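Local coordinates for mandelate racemase/muconate lactonizing protein (Thermobispora bispora, PDB 3VC5) that probably dehydrates D-glucarate to 5-dehydro-4-deoxy-D-glucarate with the help of magnesium, as a glucarate dehydratase of the enolase superfamily, at residues A[207-212]-A[237-242]; A[262-267]-A[283-288]. All blocks are in the same frame, centred on the assembly; numbering follows the deposited sequence.

Contact 1 (A[207-212]-A[237-242]); sequences SIKLKG and RLDPNA. With PO4 (phosphate ion), chain B.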
# COMPACT_ATOMS: atom_id res chain seq x y z
N SER A 207 6.59 -15.64 -22.61
CA SER A 207 7.33 -16.12 -21.45
C SER A 207 6.84 -17.54 -21.23
O SER A 207 5.68 -17.86 -21.57
CB SER A 207 6.99 -15.30 -20.18
OG SER A 207 7.71 -14.09 -20.12
N ILE A 208 7.69 -18.39 -20.68
CA ILE A 208 7.38 -19.81 -20.47
C ILE A 208 7.74 -20.24 -19.05
O ILE A 208 8.82 -19.89 -18.57
CB ILE A 208 8.18 -20.69 -21.45
CG1 ILE A 208 7.76 -20.39 -22.90
CG2 ILE A 208 7.97 -22.15 -21.15
CD1 ILE A 208 8.70 -21.06 -23.93
N LYS A 209 6.84 -20.99 -18.42
CA LYS A 209 7.08 -21.57 -17.11
C LYS A 209 6.90 -23.07 -17.21
O LYS A 209 5.98 -23.55 -17.86
CB LYS A 209 6.06 -21.03 -16.11
CG LYS A 209 6.16 -21.60 -14.73
CD LYS A 209 5.11 -20.98 -13.84
CE LYS A 209 5.45 -21.39 -12.41
NZ LYS A 209 4.53 -20.87 -11.42
N LEU A 210 7.79 -23.83 -16.58
CA LEU A 210 7.61 -25.27 -16.49
C LEU A 210 7.37 -25.65 -15.06
O LEU A 210 8.21 -25.36 -14.18
CB LEU A 210 8.86 -26.00 -17.00
CG LEU A 210 8.86 -27.54 -16.90
CD1 LEU A 210 7.65 -28.18 -17.62
CD2 LEU A 210 10.17 -28.16 -17.42
N LYS A 211 6.24 -26.34 -14.83
CA LYS A 211 5.97 -26.95 -13.53
C LYS A 211 6.86 -28.17 -13.36
O LYS A 211 6.75 -29.11 -14.14
CB LYS A 211 4.50 -27.41 -13.46
CG LYS A 211 4.06 -27.90 -12.10
CD LYS A 211 4.12 -26.72 -11.10
CE LYS A 211 2.82 -26.41 -10.48
NZ LYS A 211 3.02 -25.24 -9.54
N GLY A 212 7.71 -28.16 -12.32
CA GLY A 212 8.60 -29.30 -12.06
C GLY A 212 8.29 -30.05 -10.76
O GLY A 212 7.14 -30.02 -10.27
N ARG A 237 11.05 -20.04 -16.78
CA ARG A 237 11.02 -20.24 -15.33
C ARG A 237 10.85 -21.72 -15.07
O ARG A 237 10.26 -22.40 -15.88
CB ARG A 237 9.81 -19.52 -14.71
CG ARG A 237 9.70 -18.04 -15.08
CD ARG A 237 8.20 -17.61 -15.09
NE ARG A 237 8.10 -16.19 -15.30
CZ ARG A 237 6.99 -15.48 -15.20
NH1 ARG A 237 7.06 -14.16 -15.37
NH2 ARG A 237 5.81 -16.08 -14.95
N LEU A 238 11.35 -22.20 -13.93
CA LEU A 238 11.18 -23.59 -13.53
C LEU A 238 10.68 -23.60 -12.10
O LEU A 238 11.24 -22.88 -11.26
CB LEU A 238 12.50 -24.35 -13.63
CG LEU A 238 12.52 -25.82 -13.15
CD1 LEU A 238 11.53 -26.69 -13.91
CD2 LEU A 238 13.95 -26.40 -13.27
N ASP A 239 9.64 -24.40 -11.82
CA ASP A 239 8.93 -24.35 -10.53
C ASP A 239 8.76 -25.74 -9.91
O ASP A 239 7.75 -26.40 -10.13
CB ASP A 239 7.56 -23.69 -10.76
CG ASP A 239 6.73 -23.63 -9.50
OD1 ASP A 239 7.28 -23.78 -8.37
OD2 ASP A 239 5.50 -23.42 -9.64
N PRO A 240 9.74 -26.20 -9.10
CA PRO A 240 9.62 -27.52 -8.48
C PRO A 240 8.75 -27.60 -7.20
O PRO A 240 8.65 -28.67 -6.61
CB PRO A 240 11.08 -27.91 -8.16
CG PRO A 240 11.93 -26.88 -8.80
CD PRO A 240 11.11 -25.66 -8.96
N ASN A 241 8.12 -26.49 -6.79
CA ASN A 241 7.30 -26.49 -5.57
C ASN A 241 7.98 -27.17 -4.37
O ASN A 241 7.36 -27.99 -3.68
CB ASN A 241 5.90 -27.09 -5.82
CG ASN A 241 5.00 -26.17 -6.59
OD1 ASN A 241 4.66 -26.45 -7.76
ND2 ASN A 241 4.57 -25.06 -5.96
N ALA A 242 9.24 -26.82 -4.17
CA ALA A 242 10.01 -27.22 -2.98
C ALA A 242 10.39 -28.71 -2.96
O ALA A 242 10.65 -29.28 -1.90
CB ALA A 242 9.27 -26.83 -1.70
P PO4 B . -0.85 -25.99 -9.22
O1 PO4 B . -0.41 -27.39 -9.40
O2 PO4 B . -1.87 -25.76 -10.31
O3 PO4 B . -1.48 -25.79 -7.91
O4 PO4 B . 0.30 -25.14 -9.36
O HOH W 1 5.28 -28.93 -8.68

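Contact 2 (A[262-267]-A[283-288]); sequences YLEDPT and PLATNM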
# COMPACT_ATOMS: atom_id res chain seq x y z
N TYR A 262 13.93 -16.71 -13.49
CA TYR A 262 14.01 -17.00 -12.06
C TYR A 262 13.78 -18.49 -11.79
O TYR A 262 13.19 -19.20 -12.63
CB TYR A 262 13.09 -16.09 -11.21
CG TYR A 262 11.60 -16.03 -11.51
CD1 TYR A 262 11.03 -14.85 -12.00
CD2 TYR A 262 10.74 -17.13 -11.27
CE1 TYR A 262 9.68 -14.75 -12.24
CE2 TYR A 262 9.36 -17.04 -11.54
CZ TYR A 262 8.85 -15.83 -12.01
OH TYR A 262 7.50 -15.68 -12.27
N LEU A 263 14.27 -18.96 -10.64
CA LEU A 263 14.06 -20.34 -10.21
C LEU A 263 13.04 -20.27 -9.05
O LEU A 263 13.31 -19.67 -8.02
CB LEU A 263 15.40 -20.98 -9.77
CG LEU A 263 15.37 -22.39 -9.18
CD1 LEU A 263 14.70 -23.39 -10.16
CD2 LEU A 263 16.80 -22.87 -8.77
N GLU A 264 11.88 -20.88 -9.22
CA GLU A 264 10.76 -20.67 -8.32
C GLU A 264 10.65 -21.82 -7.32
O GLU A 264 10.52 -22.98 -7.72
CB GLU A 264 9.49 -20.61 -9.17
CG GLU A 264 8.25 -20.26 -8.44
CD GLU A 264 7.09 -20.10 -9.41
OE1 GLU A 264 7.30 -19.55 -10.50
OE2 GLU A 264 5.97 -20.52 -9.08
N ASP A 265 10.74 -21.51 -6.02
CA ASP A 265 10.57 -22.55 -4.98
C ASP A 265 11.33 -23.85 -5.22
O ASP A 265 10.74 -24.93 -5.24
CB ASP A 265 9.08 -22.85 -4.80
CG ASP A 265 8.38 -21.71 -4.09
OD1 ASP A 265 8.97 -21.22 -3.07
OD2 ASP A 265 7.31 -21.27 -4.56
N PRO A 266 12.66 -23.76 -5.39
CA PRO A 266 13.37 -25.04 -5.53
C PRO A 266 13.33 -25.92 -4.25
O PRO A 266 13.34 -27.14 -4.35
CB PRO A 266 14.81 -24.59 -5.85
CG PRO A 266 14.90 -23.20 -5.33
CD PRO A 266 13.55 -22.60 -5.55
N THR A 267 13.28 -25.30 -3.08
CA THR A 267 13.52 -26.04 -1.85
C THR A 267 12.61 -25.48 -0.74
O THR A 267 12.20 -24.31 -0.82
CB THR A 267 15.03 -25.90 -1.46
OG1 THR A 267 15.44 -26.93 -0.53
CG2 THR A 267 15.32 -24.52 -0.86
N PRO A 283 17.82 -15.05 -9.74
CA PRO A 283 16.94 -14.83 -8.58
C PRO A 283 16.04 -16.03 -8.29
O PRO A 283 15.67 -16.78 -9.22
CB PRO A 283 16.06 -13.66 -9.01
CG PRO A 283 16.67 -13.08 -10.27
CD PRO A 283 17.55 -14.15 -10.87
N LEU A 284 15.69 -16.23 -7.02
CA LEU A 284 14.66 -17.20 -6.64
C LEU A 284 13.33 -16.45 -6.51
O LEU A 284 13.30 -15.24 -6.22
CB LEU A 284 14.97 -17.84 -5.29
CG LEU A 284 16.28 -18.62 -5.22
CD1 LEU A 284 16.32 -19.47 -3.93
CD2 LEU A 284 16.49 -19.49 -6.46
N ALA A 285 12.23 -17.18 -6.74
CA ALA A 285 10.89 -16.66 -6.56
C ALA A 285 10.14 -17.58 -5.62
O ALA A 285 10.53 -18.74 -5.43
CB ALA A 285 10.16 -16.62 -7.91
N THR A 286 9.02 -17.11 -5.07
CA THR A 286 8.22 -18.01 -4.25
C THR A 286 6.73 -17.69 -4.33
O THR A 286 6.33 -16.50 -4.49
CB THR A 286 8.65 -17.97 -2.75
OG1 THR A 286 8.10 -19.11 -2.07
CG2 THR A 286 8.17 -16.71 -2.07
N ASN A 287 5.91 -18.74 -4.16
CA ASN A 287 4.54 -18.58 -3.65
C ASN A 287 4.29 -19.62 -2.55
O ASN A 287 3.16 -20.09 -2.38
CB ASN A 287 3.49 -18.72 -4.76
CG ASN A 287 3.66 -19.99 -5.60
OD1 ASN A 287 4.11 -19.90 -6.74
ND2 ASN A 287 3.25 -21.15 -5.08
N MET A 288 5.35 -19.94 -1.79
CA MET A 288 5.27 -20.96 -0.73
C MET A 288 5.83 -20.52 0.58
O MET A 288 5.21 -20.80 1.60
CB MET A 288 5.94 -22.30 -1.12
CG MET A 288 5.25 -22.95 -2.34
SD MET A 288 6.09 -24.48 -2.88
CE MET A 288 5.70 -25.61 -1.54

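Contact 1 (A[207-212]-A[237-242])
Leu210 and Leu238 lie side by side on one face of a parallel strand pair, with CD2 of Leu210 4.0 Å from CD1 of Leu238. Both keep CG opposite the backbone N (chi1 177° and 176°), and this common torsion sends the two branches the same way, Leu210 against Ala223 and Ile224 of helix 217-230. Between the two strands, Leu210 is held through both sides of its peptide: its N donates to Arg237 O and its O accepts from Asp239 N, each at 2.9 Å. This is the dry, close-packed part. Strand 208-211, helix 217-230 and strand 236-239 make a beta-alpha-beta crossover of the enolase-superfamily barrel, in which Leu210 packs on the helices outside, with Leu238 on the same face and touching Trp244, while Lys209, Lys211 and Asp239 point inward, the lysines in the Lys-x-Lys pattern known from this superfamily; Lys211 is the predicted proton acceptor. On the inner face the contact is polar and reaches a water and a phosphate ion, the latter probably from the crystallisation liquor. Lys209 runs out fully extended, and its NZ makes a weak, 3.3 Å salt bridge to Asp239 OD2; its stronger partner is Glu264. Lys211, bent at chi2 (64°) and again at chi3, forms a 3.1 Å salt bridge from NZ to the same OD2, above the carboxylate plane. NZ also donates to a lone pair of Asn241 OD1 at 2.7 Å, in the carbonyl plane, and to phosphate O4, likewise at 2.7 Å. A methionine in place of Lys211 would probably leave Asp239 OD2 and Asn241 OD1 without this donor and weaken the grip on the phosphate. One water bridges Asn241 OD1 to Gly212 O. Asp239 OD1 takes the N-H of Asn241 in an Asx turn beyond the strand.

Contact 2 (A[262-267]-A[283-288])
The methyl group of Ala285 sits over one face of the Tyr262 ring, a CH-pi contact with CB 3.9 Å from the ring centroid. Tyr262 takes the crowded position, CG between its backbone N and carbonyl carbon (chi1 55°), which lays the ring alongside the neighbouring strand; its hydroxyl goes on to Ser336. The strands are parallel, joined by Leu263 N to Pro283 O and Ala285 N to Leu263 O. On the other face of the sheet Leu263 and Leu284 run side by side, CB of Leu263 3.8 Å from CD2 of Leu284. Beyond the strand, the Asp265 carboxylate spreads its two oxygens along 286-287. OD1 accepts a very short bond, 2.5 Å, from Thr286 OG1, while OD2 offers its syn lone pair to Asn287 N at 2.9 Å. Thr286 can serve this way because OG1 lies opposite its backbone N (chi1 -165°), where it also accepts from Met288 N in an ST turn. With both oxygens engaged, the carboxylate can hardly rotate. Glu264, extended to its tip, brings OE2 3.1 Å from Asn287 OD1, the two flat groups 80° apart. These are two acceptors and make no hydrogen bond; OE2 has Lys209 as its partner. Such a meeting of oxygens is consistent with a cation site: Glu264 and Asn287 bind magnesium in this protein, though none is bound to this chain in the model, at or just beyond the C-terminal ends of successive strands of the enolase-superfamily barrel.

In the fold
Both contacts are buried, though contact 2 reaches the surface at Pro283, and each joins successive parallel strands of one barrel. Strands 236-239 and 262-264 are themselves neighbours, so the four segments run on as one sheet. They touch inside the barrel and in the loops after the strands: Lys209 NZ lies 2.8 Å from Glu264 OE2 in a salt bridge, and Ala242 N is probably hydrogen-bonded to Asp265 O. Their chemistry differs: contact 1 brings lysines to its acidic metal ligand, whereas contact 2 sets acceptor beside acceptor and secures its loop by a carboxylate bonded to hydroxyl and backbone. Together they supply all three known magnesium ligands, Asp239, Glu264 and Asn287, though no magnesium is bound to this chain.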